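Local coordinates for microcompartments protein (Desulfitobacterium hafniense, PDB 3NWG) that probably serves as a building block of a bacterial microcompartment shell, with two BMC domains in tandem within one chain, at residues A[8-13]-A[62-67]; A[29-34]-A[44-49]; A[92-97]-A[171-176]; A[103-108]-A[134-139]. All blocks are in the same frame, centred on the assembly; numbering follows the deposited sequence.

Contact 1 (A[8-13]-A[62-67])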
loop_
_atom_site.group_PDB
_atom_site.type_symbol
_atom_site.label_atom_id
_atom_site.label_comp_id
_atom_site.label_asym_id
_atom_site.label_seq_id
_atom_site.Cartn_x
_atom_site.Cartn_y
_atom_site.Cartn_z
ATOM N N VAL A 8 -25.114 12.624 1.930
ATOM C CA VAL A 8 -25.470 12.810 3.316
ATOM C C VAL A 8 -24.180 12.873 4.127
ATOM O O VAL A 8 -23.295 12.020 3.972
ATOM C CB VAL A 8 -26.468 11.724 3.816
ATOM C CG1 VAL A 8 -26.681 11.818 5.311
ATOM C CG2 VAL A 8 -27.814 11.877 3.135
ATOM N N GLU A 9 -24.061 13.923 4.945
ATOM C CA GLU A 9 -22.980 14.032 5.923
ATOM C C GLU A 9 -23.497 13.837 7.353
ATOM O O GLU A 9 -24.465 14.473 7.765
ATOM C CB GLU A 9 -22.261 15.369 5.791
ATOM C CG GLU A 9 -21.192 15.406 4.691
ATOM C CD GLU A 9 -20.603 16.803 4.485
ATOM O OE1 GLU A 9 -20.502 17.250 3.319
ATOM O OE2 GLU A 9 -20.265 17.461 5.494
ATOM N N VAL A 10 -22.835 12.948 8.093
ATOM C CA VAL A 10 -23.291 12.502 9.406
ATOM C C VAL A 10 -22.185 12.687 10.436
ATOM O O VAL A 10 -21.009 12.512 10.136
ATOM C CB VAL A 10 -23.694 10.997 9.397
ATOM C CG1 VAL A 10 -24.264 10.579 10.727
ATOM C CG2 VAL A 10 -24.713 10.701 8.300
ATOM N N ASN A 11 -22.577 13.035 11.651
ATOM C CA ASN A 11 -21.685 13.229 12.776
ATOM C C ASN A 11 -20.955 11.990 13.331
ATOM O O ASN A 11 -19.924 12.128 13.970
ATOM C CB ASN A 11 -22.508 13.830 13.898
ATOM C CG ASN A 11 -21.726 14.801 14.724
ATOM O OD1 ASN A 11 -20.640 15.267 14.326
ATOM N ND2 ASN A 11 -22.269 15.132 15.897
ATOM N N SER A 12 -21.498 10.794 13.138
ATOM C CA SER A 12 -20.870 9.563 13.621
ATOM C C SER A 12 -20.530 8.617 12.506
ATOM O O SER A 12 -21.294 8.470 11.549
ATOM C CB SER A 12 -21.828 8.771 14.498
ATOM O OG SER A 12 -22.158 9.495 15.633
ATOM N N ILE A 13 -19.425 7.903 12.667
ATOM C CA ILE A 13 -19.210 6.699 11.878
ATOM C C ILE A 13 -20.407 5.734 12.052
ATOM O O ILE A 13 -21.046 5.341 11.065
ATOM C CB ILE A 13 -17.864 6.025 12.229
ATOM C CG1 ILE A 13 -16.695 6.868 11.683
ATOM C CG2 ILE A 13 -17.804 4.620 11.639
ATOM C CD1 ILE A 13 -16.164 7.962 12.620
ATOM N N THR A 62 -33.533 10.038 7.558
ATOM C CA THR A 62 -34.412 9.370 8.505
ATOM C C THR A 62 -33.631 8.615 9.563
ATOM O O THR A 62 -33.882 8.794 10.743
ATOM C CB THR A 62 -35.396 8.412 7.804
ATOM O OG1 THR A 62 -36.104 9.121 6.785
ATOM C CG2 THR A 62 -36.411 7.867 8.791
HETATM N N MSE A 63 -32.688 7.780 9.151
HETATM C CA MSE A 63 -31.913 6.998 10.101
HETATM C C MSE A 63 -30.993 7.870 10.921
HETATM O O MSE A 63 -30.964 7.750 12.140
HETATM C CB MSE A 63 -31.120 5.882 9.427
HETATM C CG MSE A 63 -31.992 4.825 8.742
HETATM SE SE MSE A 63 -33.335 3.966 9.872
HETATM C CE MSE A 63 -32.185 3.465 11.321
ATOM N N ALA A 64 -30.271 8.765 10.258
ATOM C CA ALA A 64 -29.309 9.624 10.932
ATOM C C ALA A 64 -29.908 10.760 11.798
ATOM O O ALA A 64 -29.280 11.199 12.751
ATOM C CB ALA A 64 -28.291 10.155 9.940
ATOM N N ALA A 65 -31.115 11.220 11.488
ATOM C CA ALA A 65 -31.829 12.198 12.357
ATOM C C ALA A 65 -31.001 13.432 12.804
ATOM O O ALA A 65 -30.634 14.255 11.965
ATOM C CB ALA A 65 -32.507 11.495 13.567
ATOM N N HIS A 66 -30.701 13.566 14.099
ATOM C CA HIS A 66 -30.021 14.783 14.587
ATOM C C HIS A 66 -28.497 14.846 14.350
ATOM O O HIS A 66 -27.858 15.888 14.604
ATOM C CB HIS A 66 -30.289 15.003 16.066
ATOM C CG HIS A 66 -31.715 15.314 16.385
ATOM N ND1 HIS A 66 -32.246 16.582 16.263
ATOM C CD2 HIS A 66 -32.716 14.527 16.854
ATOM C CE1 HIS A 66 -33.513 16.564 16.641
ATOM N NE2 HIS A 66 -33.823 15.328 17.002
ATOM N N SER A 67 -27.914 13.739 13.893
ATOM C CA SER A 67 -26.493 13.706 13.611
ATOM C C SER A 67 -26.217 13.967 12.128
ATOM O O SER A 67 -25.088 13.792 11.657
ATOM C CB SER A 67 -25.859 12.399 14.099
ATOM O OG SER A 67 -26.328 11.294 13.366
#

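Contact 2 (A[29-34]-A[44-49])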
loop_
_atom_site.group_PDB
_atom_site.type_symbol
_atom_site.label_atom_id
_atom_site.label_comp_id
_atom_site.label_asym_id
_atom_site.label_seq_id
_atom_site.Cartn_x
_atom_site.Cartn_y
_atom_site.Cartn_z
ATOM N N VAL A 29 -29.949 2.723 -6.256
ATOM C CA VAL A 29 -28.854 3.688 -6.328
ATOM C C VAL A 29 -27.523 2.946 -6.217
ATOM O O VAL A 29 -27.462 1.844 -5.662
ATOM C CB VAL A 29 -28.935 4.819 -5.233
ATOM C CG1 VAL A 29 -30.180 5.698 -5.422
ATOM C CG2 VAL A 29 -28.878 4.244 -3.831
ATOM N N ASP A 30 -26.469 3.538 -6.771
ATOM C CA ASP A 30 -25.129 3.005 -6.614
ATOM C C ASP A 30 -24.404 3.836 -5.575
ATOM O O ASP A 30 -24.617 5.051 -5.482
ATOM C CB ASP A 30 -24.374 3.023 -7.952
ATOM C CG ASP A 30 -24.716 1.812 -8.864
ATOM O OD1 ASP A 30 -25.707 1.082 -8.628
ATOM O OD2 ASP A 30 -23.974 1.591 -9.843
ATOM N N LEU A 31 -23.570 3.178 -4.779
ATOM C CA LEU A 31 -22.698 3.873 -3.839
ATOM C C LEU A 31 -21.418 4.346 -4.520
ATOM O O LEU A 31 -20.702 3.561 -5.154
ATOM C CB LEU A 31 -22.353 2.965 -2.668
ATOM C CG LEU A 31 -21.510 3.537 -1.534
ATOM C CD1 LEU A 31 -22.296 4.561 -0.698
ATOM C CD2 LEU A 31 -21.030 2.385 -0.669
ATOM N N LEU A 32 -21.145 5.638 -4.396
ATOM C CA LEU A 32 -19.910 6.228 -4.893
ATOM C C LEU A 32 -18.848 6.250 -3.802
ATOM O O LEU A 32 -17.695 5.877 -4.027
ATOM C CB LEU A 32 -20.164 7.661 -5.356
ATOM C CG LEU A 32 -21.139 7.854 -6.500
ATOM C CD1 LEU A 32 -21.518 9.315 -6.576
ATOM C CD2 LEU A 32 -20.505 7.386 -7.782
ATOM N N GLU A 33 -19.259 6.711 -2.624
ATOM C CA GLU A 33 -18.351 6.964 -1.523
ATOM C C GLU A 33 -19.109 6.810 -0.215
ATOM O O GLU A 33 -20.226 7.327 -0.055
ATOM C CB GLU A 33 -17.745 8.381 -1.636
ATOM C CG GLU A 33 -16.493 8.614 -0.802
ATOM C CD GLU A 33 -15.357 7.687 -1.203
ATOM O OE1 GLU A 33 -15.182 6.638 -0.534
ATOM O OE2 GLU A 33 -14.664 7.995 -2.207
ATOM N N ALA A 34 -18.496 6.065 0.698
ATOM C CA ALA A 34 -18.943 5.970 2.078
ATOM C C ALA A 34 -17.688 5.892 2.944
ATOM O O ALA A 34 -16.980 4.864 2.952
ATOM C CB ALA A 34 -19.810 4.747 2.275
ATOM N N VAL A 44 -21.673 10.039 2.851
ATOM C CA VAL A 44 -22.175 9.072 1.892
ATOM C C VAL A 44 -22.545 9.796 0.624
ATOM O O VAL A 44 -23.252 10.807 0.646
ATOM C CB VAL A 44 -23.384 8.251 2.436
ATOM C CG1 VAL A 44 -23.815 7.189 1.447
ATOM C CG2 VAL A 44 -23.035 7.605 3.775
ATOM N N LEU A 45 -22.022 9.272 -0.474
ATOM C CA LEU A 45 -22.330 9.762 -1.807
ATOM C C LEU A 45 -22.884 8.616 -2.626
ATOM O O LEU A 45 -22.317 7.518 -2.657
ATOM C CB LEU A 45 -21.085 10.310 -2.502
ATOM C CG LEU A 45 -20.515 11.648 -2.056
ATOM C CD1 LEU A 45 -19.126 11.814 -2.631
ATOM C CD2 LEU A 45 -21.405 12.794 -2.511
ATOM N N ILE A 46 -23.981 8.895 -3.310
ATOM C CA ILE A 46 -24.670 7.909 -4.127
ATOM C C ILE A 46 -25.140 8.552 -5.426
ATOM O O ILE A 46 -25.222 9.782 -5.538
ATOM C CB ILE A 46 -25.881 7.350 -3.380
ATOM C CG1 ILE A 46 -26.640 8.510 -2.726
ATOM C CG2 ILE A 46 -25.422 6.370 -2.306
ATOM C CD1 ILE A 46 -28.120 8.410 -2.782
ATOM N N CYS A 47 -25.443 7.718 -6.407
ATOM C CA CYS A 47 -25.951 8.218 -7.663
ATOM C C CYS A 47 -26.985 7.247 -8.227
ATOM O O CYS A 47 -26.894 6.040 -8.030
ATOM C CB CYS A 47 -24.801 8.436 -8.656
ATOM S SG CYS A 47 -24.193 6.910 -9.418
ATOM N N GLY A 48 -27.964 7.798 -8.928
ATOM C CA GLY A 48 -29.004 7.027 -9.606
ATOM C C GLY A 48 -29.919 8.014 -10.303
ATOM O O GLY A 48 -29.506 9.137 -10.586
ATOM N N ASP A 49 -31.159 7.614 -10.572
ATOM C CA ASP A 49 -32.138 8.544 -11.114
ATOM C C ASP A 49 -32.619 9.516 -10.044
ATOM O O ASP A 49 -32.644 9.188 -8.860
ATOM C CB ASP A 49 -33.316 7.810 -11.764
ATOM C CG ASP A 49 -33.121 7.607 -13.285
ATOM O OD1 ASP A 49 -33.795 6.693 -13.856
ATOM O OD2 ASP A 49 -32.308 8.353 -13.920
#

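Contact 3 (A[92-97]-A[171-176])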
loop_
_atom_site.group_PDB
_atom_site.type_symbol
_atom_site.label_atom_id
_atom_site.label_comp_id
_atom_site.label_asym_id
_atom_site.label_seq_id
_atom_site.Cartn_x
_atom_site.Cartn_y
_atom_site.Cartn_z
ATOM N N THR A 92 -5.420 10.937 -18.647
ATOM C CA THR A 92 -5.707 12.054 -19.544
ATOM C C THR A 92 -4.449 12.897 -19.731
ATOM O O THR A 92 -3.776 13.243 -18.756
ATOM C CB THR A 92 -6.890 12.935 -19.026
ATOM O OG1 THR A 92 -6.724 13.197 -17.628
ATOM C CG2 THR A 92 -8.241 12.234 -19.241
ATOM N N LEU A 93 -4.123 13.187 -20.993
ATOM C CA LEU A 93 -3.002 14.058 -21.339
ATOM C C LEU A 93 -3.336 15.443 -20.793
ATOM O O LEU A 93 -4.251 16.119 -21.287
ATOM C CB LEU A 93 -2.801 14.090 -22.867
ATOM C CG LEU A 93 -1.535 14.655 -23.544
ATOM C CD1 LEU A 93 -1.462 14.182 -24.995
ATOM C CD2 LEU A 93 -1.446 16.185 -23.506
ATOM N N ILE A 94 -2.617 15.865 -19.761
ATOM C CA ILE A 94 -2.937 17.141 -19.149
ATOM C C ILE A 94 -2.279 18.302 -19.905
ATOM O O ILE A 94 -1.081 18.293 -20.166
ATOM C CB ILE A 94 -2.698 17.158 -17.591
ATOM C CG1 ILE A 94 -1.455 17.929 -17.194
ATOM C CG2 ILE A 94 -2.794 15.767 -16.971
ATOM C CD1 ILE A 94 -1.804 19.302 -16.701
ATOM N N LYS A 95 -3.087 19.273 -20.302
ATOM C CA LYS A 95 -2.592 20.403 -21.068
ATOM C C LYS A 95 -2.518 21.552 -20.096
ATOM O O LYS A 95 -1.635 21.562 -19.263
ATOM C CB LYS A 95 -3.510 20.711 -22.246
ATOM C CG LYS A 95 -3.850 19.498 -23.063
ATOM C CD LYS A 95 -4.436 19.889 -24.398
ATOM C CE LYS A 95 -4.917 18.652 -25.144
ATOM N NZ LYS A 95 -5.163 18.944 -26.586
ATOM N N ALA A 96 -3.445 22.500 -20.175
ATOM C CA ALA A 96 -3.585 23.504 -19.135
ATOM C C ALA A 96 -4.287 22.870 -17.923
ATOM O O ALA A 96 -5.155 22.023 -18.089
ATOM C CB ALA A 96 -4.360 24.695 -19.650
ATOM N N LEU A 97 -3.911 23.282 -16.715
ATOM C CA LEU A 97 -4.407 22.650 -15.502
ATOM C C LEU A 97 -5.184 23.608 -14.605
ATOM O O LEU A 97 -4.645 24.596 -14.108
ATOM C CB LEU A 97 -3.248 22.026 -14.728
ATOM C CG LEU A 97 -3.564 21.266 -13.438
ATOM C CD1 LEU A 97 -4.174 19.894 -13.721
ATOM C CD2 LEU A 97 -2.307 21.104 -12.619
ATOM N N PRO A 171 -1.345 27.265 -17.095
ATOM C CA PRO A 171 -1.306 27.091 -18.554
ATOM C C PRO A 171 -0.287 26.056 -19.025
ATOM O O PRO A 171 -0.615 25.196 -19.848
ATOM C CB PRO A 171 -0.892 28.473 -19.055
ATOM C CG PRO A 171 -1.245 29.404 -17.963
ATOM C CD PRO A 171 -0.958 28.641 -16.729
ATOM N N SER A 172 0.937 26.143 -18.520
ATOM C CA SER A 172 1.954 25.157 -18.859
ATOM C C SER A 172 2.528 24.600 -17.580
ATOM O O SER A 172 3.532 25.103 -17.069
ATOM C CB SER A 172 3.055 25.752 -19.731
ATOM O OG SER A 172 2.493 26.400 -20.858
ATOM N N PRO A 173 1.865 23.570 -17.042
ATOM C CA PRO A 173 2.328 22.908 -15.844
ATOM C C PRO A 173 3.693 22.258 -16.059
ATOM O O PRO A 173 3.929 21.624 -17.103
ATOM C CB PRO A 173 1.263 21.836 -15.617
ATOM C CG PRO A 173 0.063 22.341 -16.312
ATOM C CD PRO A 173 0.562 23.055 -17.494
ATOM N N HIS A 174 4.570 22.425 -15.067
ATOM C CA HIS A 174 5.839 21.728 -14.993
ATOM C C HIS A 174 5.583 20.237 -15.000
ATOM O O HIS A 174 4.569 19.782 -14.489
ATOM C CB HIS A 174 6.556 22.112 -13.701
ATOM C CG HIS A 174 8.021 21.780 -13.688
ATOM N ND1 HIS A 174 8.509 20.563 -13.260
ATOM C CD2 HIS A 174 9.105 22.515 -14.031
ATOM C CE1 HIS A 174 9.827 20.561 -13.350
ATOM N NE2 HIS A 174 10.214 21.734 -13.815
ATOM N N ASP A 175 6.513 19.478 -15.569
ATOM C CA ASP A 175 6.409 18.017 -15.623
ATOM C C ASP A 175 6.266 17.301 -14.278
ATOM O O ASP A 175 5.738 16.195 -14.239
ATOM C CB ASP A 175 7.595 17.428 -16.386
ATOM C CG ASP A 175 7.521 17.684 -17.883
ATOM O OD1 ASP A 175 6.491 18.237 -18.359
ATOM O OD2 ASP A 175 8.502 17.323 -18.585
ATOM N N HIS A 176 6.744 17.896 -13.184
ATOM C CA HIS A 176 6.510 17.301 -11.849
ATOM C C HIS A 176 5.105 17.633 -11.320
ATOM O O HIS A 176 4.775 17.359 -10.158
ATOM C CB HIS A 176 7.608 17.657 -10.827
ATOM C CG HIS A 176 8.986 17.223 -11.239
ATOM N ND1 HIS A 176 10.129 17.847 -10.784
ATOM C CD2 HIS A 176 9.401 16.246 -12.086
ATOM C CE1 HIS A 176 11.189 17.271 -11.329
ATOM N NE2 HIS A 176 10.775 16.295 -12.120
#

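Contact 4 (A[103-108]-A[134-139])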
loop_
_atom_site.group_PDB
_atom_site.type_symbol
_atom_site.label_atom_id
_atom_site.label_comp_id
_atom_site.label_asym_id
_atom_site.label_seq_id
_atom_site.Cartn_x
_atom_site.Cartn_y
_atom_site.Cartn_z
ATOM N N PHE A 103 -14.719 24.704 0.599
ATOM C CA PHE A 103 -14.846 24.354 2.009
ATOM C C PHE A 103 -15.845 23.218 2.305
ATOM O O PHE A 103 -15.840 22.654 3.402
ATOM C CB PHE A 103 -15.228 25.609 2.820
ATOM C CG PHE A 103 -14.074 26.555 3.081
ATOM C CD1 PHE A 103 -13.001 26.168 3.894
ATOM C CD2 PHE A 103 -14.072 27.837 2.534
ATOM C CE1 PHE A 103 -11.937 27.032 4.146
ATOM C CE2 PHE A 103 -12.996 28.732 2.777
ATOM C CZ PHE A 103 -11.928 28.320 3.587
ATOM N N SER A 104 -16.700 22.889 1.333
ATOM C CA SER A 104 -17.726 21.856 1.515
ATOM C C SER A 104 -17.808 20.934 0.303
ATOM O O SER A 104 -17.547 21.357 -0.830
ATOM C CB SER A 104 -19.089 22.500 1.758
ATOM O OG SER A 104 -19.808 22.667 0.541
ATOM N N ILE A 105 -18.202 19.685 0.545
ATOM C CA ILE A 105 -18.324 18.697 -0.519
ATOM C C ILE A 105 -19.452 19.062 -1.486
ATOM O O ILE A 105 -19.341 18.831 -2.703
ATOM C CB ILE A 105 -18.537 17.283 0.059
ATOM C CG1 ILE A 105 -17.277 16.818 0.803
ATOM C CG2 ILE A 105 -18.931 16.290 -1.041
ATOM C CD1 ILE A 105 -17.456 15.590 1.685
ATOM N N ALA A 106 -20.530 19.639 -0.959
ATOM C CA ALA A 106 -21.642 20.057 -1.804
ATOM C C ALA A 106 -21.190 21.120 -2.813
ATOM O O ALA A 106 -21.370 20.962 -4.023
ATOM C CB ALA A 106 -22.804 20.566 -0.963
ATOM N N SER A 107 -20.591 22.197 -2.313
ATOM C CA SER A 107 -20.087 23.236 -3.195
ATOM C C SER A 107 -19.075 22.665 -4.178
ATOM O O SER A 107 -19.070 23.048 -5.345
ATOM C CB SER A 107 -19.493 24.391 -2.411
ATOM O OG SER A 107 -18.601 23.891 -1.444
ATOM N N LEU A 108 -18.246 21.724 -3.749
ATOM C CA LEU A 108 -17.361 21.110 -4.732
ATOM C C LEU A 108 -18.131 20.394 -5.850
ATOM O O LEU A 108 -17.820 20.581 -7.026
ATOM C CB LEU A 108 -16.327 20.169 -4.117
ATOM C CG LEU A 108 -15.336 19.889 -5.254
ATOM C CD1 LEU A 108 -14.275 20.990 -5.347
ATOM C CD2 LEU A 108 -14.744 18.509 -5.204
ATOM N N GLY A 134 -11.638 19.587 5.719
ATOM C CA GLY A 134 -12.975 19.439 5.123
ATOM C C GLY A 134 -12.959 19.923 3.676
ATOM O O GLY A 134 -13.972 19.825 2.952
ATOM N N LYS A 135 -11.794 20.443 3.275
ATOM C CA LYS A 135 -11.550 21.009 1.945
ATOM C C LYS A 135 -11.574 19.928 0.877
ATOM O O LYS A 135 -10.963 18.871 1.025
ATOM C CB LYS A 135 -10.191 21.735 1.890
ATOM C CG LYS A 135 -10.118 23.077 2.626
ATOM C CD LYS A 135 -8.719 23.668 2.519
ATOM C CE LYS A 135 -8.607 24.986 3.271
ATOM N NZ LYS A 135 -7.188 25.423 3.481
ATOM N N SER A 136 -12.286 20.207 -0.202
ATOM C CA SER A 136 -12.342 19.299 -1.312
ATOM C C SER A 136 -11.812 20.053 -2.525
ATOM O O SER A 136 -11.773 21.286 -2.517
ATOM C CB SER A 136 -13.789 18.835 -1.531
ATOM O OG SER A 136 -14.333 18.259 -0.357
ATOM N N PHE A 137 -11.386 19.320 -3.553
ATOM C CA PHE A 137 -10.957 19.956 -4.782
ATOM C C PHE A 137 -11.148 19.146 -6.057
ATOM O O PHE A 137 -11.206 17.917 -6.025
ATOM C CB PHE A 137 -9.528 20.497 -4.663
ATOM C CG PHE A 137 -8.472 19.445 -4.613
ATOM C CD1 PHE A 137 -7.951 19.027 -3.386
ATOM C CD2 PHE A 137 -7.961 18.892 -5.799
ATOM C CE1 PHE A 137 -6.946 18.055 -3.336
ATOM C CE2 PHE A 137 -6.961 17.918 -5.765
ATOM C CZ PHE A 137 -6.444 17.500 -4.531
ATOM N N VAL A 138 -11.270 19.869 -7.172
ATOM C CA VAL A 138 -11.353 19.284 -8.502
ATOM C C VAL A 138 -10.232 19.836 -9.383
ATOM O O VAL A 138 -9.904 21.021 -9.311
ATOM C CB VAL A 138 -12.762 19.480 -9.152
ATOM C CG1 VAL A 138 -13.111 20.943 -9.312
ATOM C CG2 VAL A 138 -12.867 18.756 -10.494
ATOM N N THR A 139 -9.616 18.952 -10.170
ATOM C CA THR A 139 -8.662 19.358 -11.199
ATOM C C THR A 139 -9.220 18.981 -12.568
ATOM O O THR A 139 -9.930 17.973 -12.703
ATOM C CB THR A 139 -7.278 18.702 -11.037
ATOM O OG1 THR A 139 -7.415 17.278 -11.134
ATOM C CG2 THR A 139 -6.621 19.076 -9.705
#

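Contact 1 (A[8-13]-A[62-67])
In the first BMC domain, the end of strand 4-10 meets the turn that leads out of helix 50-64, where Val10 and Asn11 face Ser67. Helix 50-64 gives way at Ala65, whose positive phi breaks the spiral, and Ser67 follows just before strand 68-74 begins. The backbone link is Asn11 N to Ser67 O, 2.6 Å, with an N-H...O angle of 160° and the donor in the carbonyl plane. Beside it, Val10 CA makes a CA-H...O contact to the same Ser67 O at 3.2 Å. The Ser67 hydroxyl, lodged between the backbone N and the carbonyl carbon (chi1 67°), turns back to donate to Ala64 O at 3.0 Å, an oxygen that also accepts from Ser67 N at 3.1 Å. The same Ser67 OG packs 3.4 Å from Val10 CG1, and Ser67 CB sits 3.6 Å from Asn11 CB. Val10 spreads its two methyl groups, CG1 to the serine and CG2 to Ala64 CB at 4.0 Å, where alanine is small enough to let the helix end come near the strand. With an alanine in place of Ser67, Ala64 O loses its hydroxyl donor, and the turn would probably be held by the backbone N bond alone and be freer to shift. Asn11 O also accepts a weak hydrogen bond from Lys135 of a neighbouring subunit. A serine thus suits this place: the hydroxyl of Ser67 closes the turn on Ala64 O, while its backbone carbonyl ties the turn to Asn11.

Contact 2 (A[29-34]-A[44-49])
Leu31 and Val44 cross at about a right angle, Leu31 CD1 resting 3.7 Å from Val44 CG1, on the face of the antiparallel hairpin that Ile46 shares. Leu31 swings CG away from its backbone N (chi1 -177°), which carries CD1 over the partner strand and within 4.0 Å of Ile46 CG2. On the other face, Glu33 lays its CB 3.8 Å from Leu45 CD1, while its carboxylate leads away. Between the Leu31-Ile46 and Glu33-Leu45 pairs the register slips by one residue: Leu32 N and Glu33 N both donate to Leu45 O, at 2.8 and 3.2 Å, from the same face of its carbonyl plane, a classic beta bulge. The bulge turns Leu32 in toward the strand, so Leu32 CB meets Leu45 CB and Leu32 CD1 reaches Cys47 CB, both at 4.0 Å. Asp30 and Cys47 are a hydrogen-bonded pair, each N donating to the other's O. Buried Val29, Val44, Leu45 and Ile46 are aliphatic; Asp30 and Glu33 suit the partly exposed outer strand. Leu31 and Val44 pack on helix 13-26, and Val29 on helix 50-64, with Ile46 touching both. Leu32 and Leu45 lean on Ile5 of strand 4-10, beyond 42-48, whereas 29-36 borders the sheet within the chain.

Contact 3 (A[92-97]-A[171-176])
Two imidazoles are the flat groups beside the Pro173–Ile94 contact. His174 CE1 lies over one face of the His176 ring, 3.7 Å above its plane and offset toward the rim. His174 ND1 accepts from His176 N at 3.2 Å, the donor tilted 18° out of the ring plane, and this caps the start of the short, weakly bonded helix at 175-178. Here ND1 stands in for the usual side-chain oxygen and takes an N-H that has no carbonyl partner in a preceding turn. His174 also borders another copy of the protein, its N donating to Asp21 of that neighbouring subunit. Across the contact the work falls to Pro173. Its ring and Ile94 cross obliquely, Pro173 CG meeting Ile94 CD1 at 3.6 Å, and the same CG lies 3.7 Å from Leu97 CB. Pro173 CD sits 3.2 Å from Lys95 O, so the ring covers backbone as well as side chains; its compact, rigid hydrocarbon suits a place between Ile94, Leu97 and the Lys95 carbonyl. Nearby, Ala96 CA makes a CA-H...O contact to Pro171 O at 3.5 Å, and Ala96 CB comes within 4.0 Å of Pro171 CA, the small alanine letting the Pro171 backbone come close. In the fold, the contact fastens the chain that follows strand 164-170 to the start of strand 96-102, its neighbour in the sheet. Ile94 and Leu97 also touch Thr141 of strand 136-142, and Ala96 packs on helix 144-160.

Contact 4 (A[103-108]-A[134-139])
Leu108, Phe103 and Ser136 give up the most surface here. Leu108, in the first turn of helix 105-117, sends CG away from its backbone N (chi1 -168°) and lays its fork across strand 136-142. Its CD1 lies 3.5 Å from Phe137 CA and 4.1 Å from Val138 CG1, while CD2 meets Ser136 CB at 3.8 Å and Phe137 O at 3.7 Å. With an alanine at Leu108, both methyls are gone and the helix would probably sit over a gap above Ser136 and Val138. The short Ser136 side chain fits beneath the helix, and its OG touches Ile105 CG1 at 3.5 Å. Phe103, just ahead of the helix, runs side by side with Lys135, both pointing the same way, with Phe103 CE1 4.0 Å from Lys135 CE; the lysine's long aliphatic chain suits that company. Gly134, just before Lys135, has positive phi, a backbone shape that a side chain would disfavour. Ser104 is the N-cap residue of the helix. The helix start therefore rests on the second sheet, Leu108 also touching Thr102 of strand 96-102 and Ile126 of strand 122-127, while Phe103 and Lys135 both reach Val165 of strand 164-170.

Contacts 1 and 2 belong to the first BMC domain and contacts 3 and 4 to the second, and they follow each other in that order in two pairs. Within each pair one contact lies between the segments of the other: 29-34/44-49 inside contact 1, and 103-108/134-139 inside contact 3. Each pair shares a four-stranded antiparallel sheet of strand order 2-3-1-4, so the two halves repeat one fold. Contacts 1 and 3 lie on opposite sides of the chain's centre, their centres about 40 Å apart. Contact 4 sits at the junction, where Glu9 OE1 packs on Ile105 CB at 3.8 Å, and contacts 3 and 4 touch the same neighbouring subunit, consistent with a part in shell assembly.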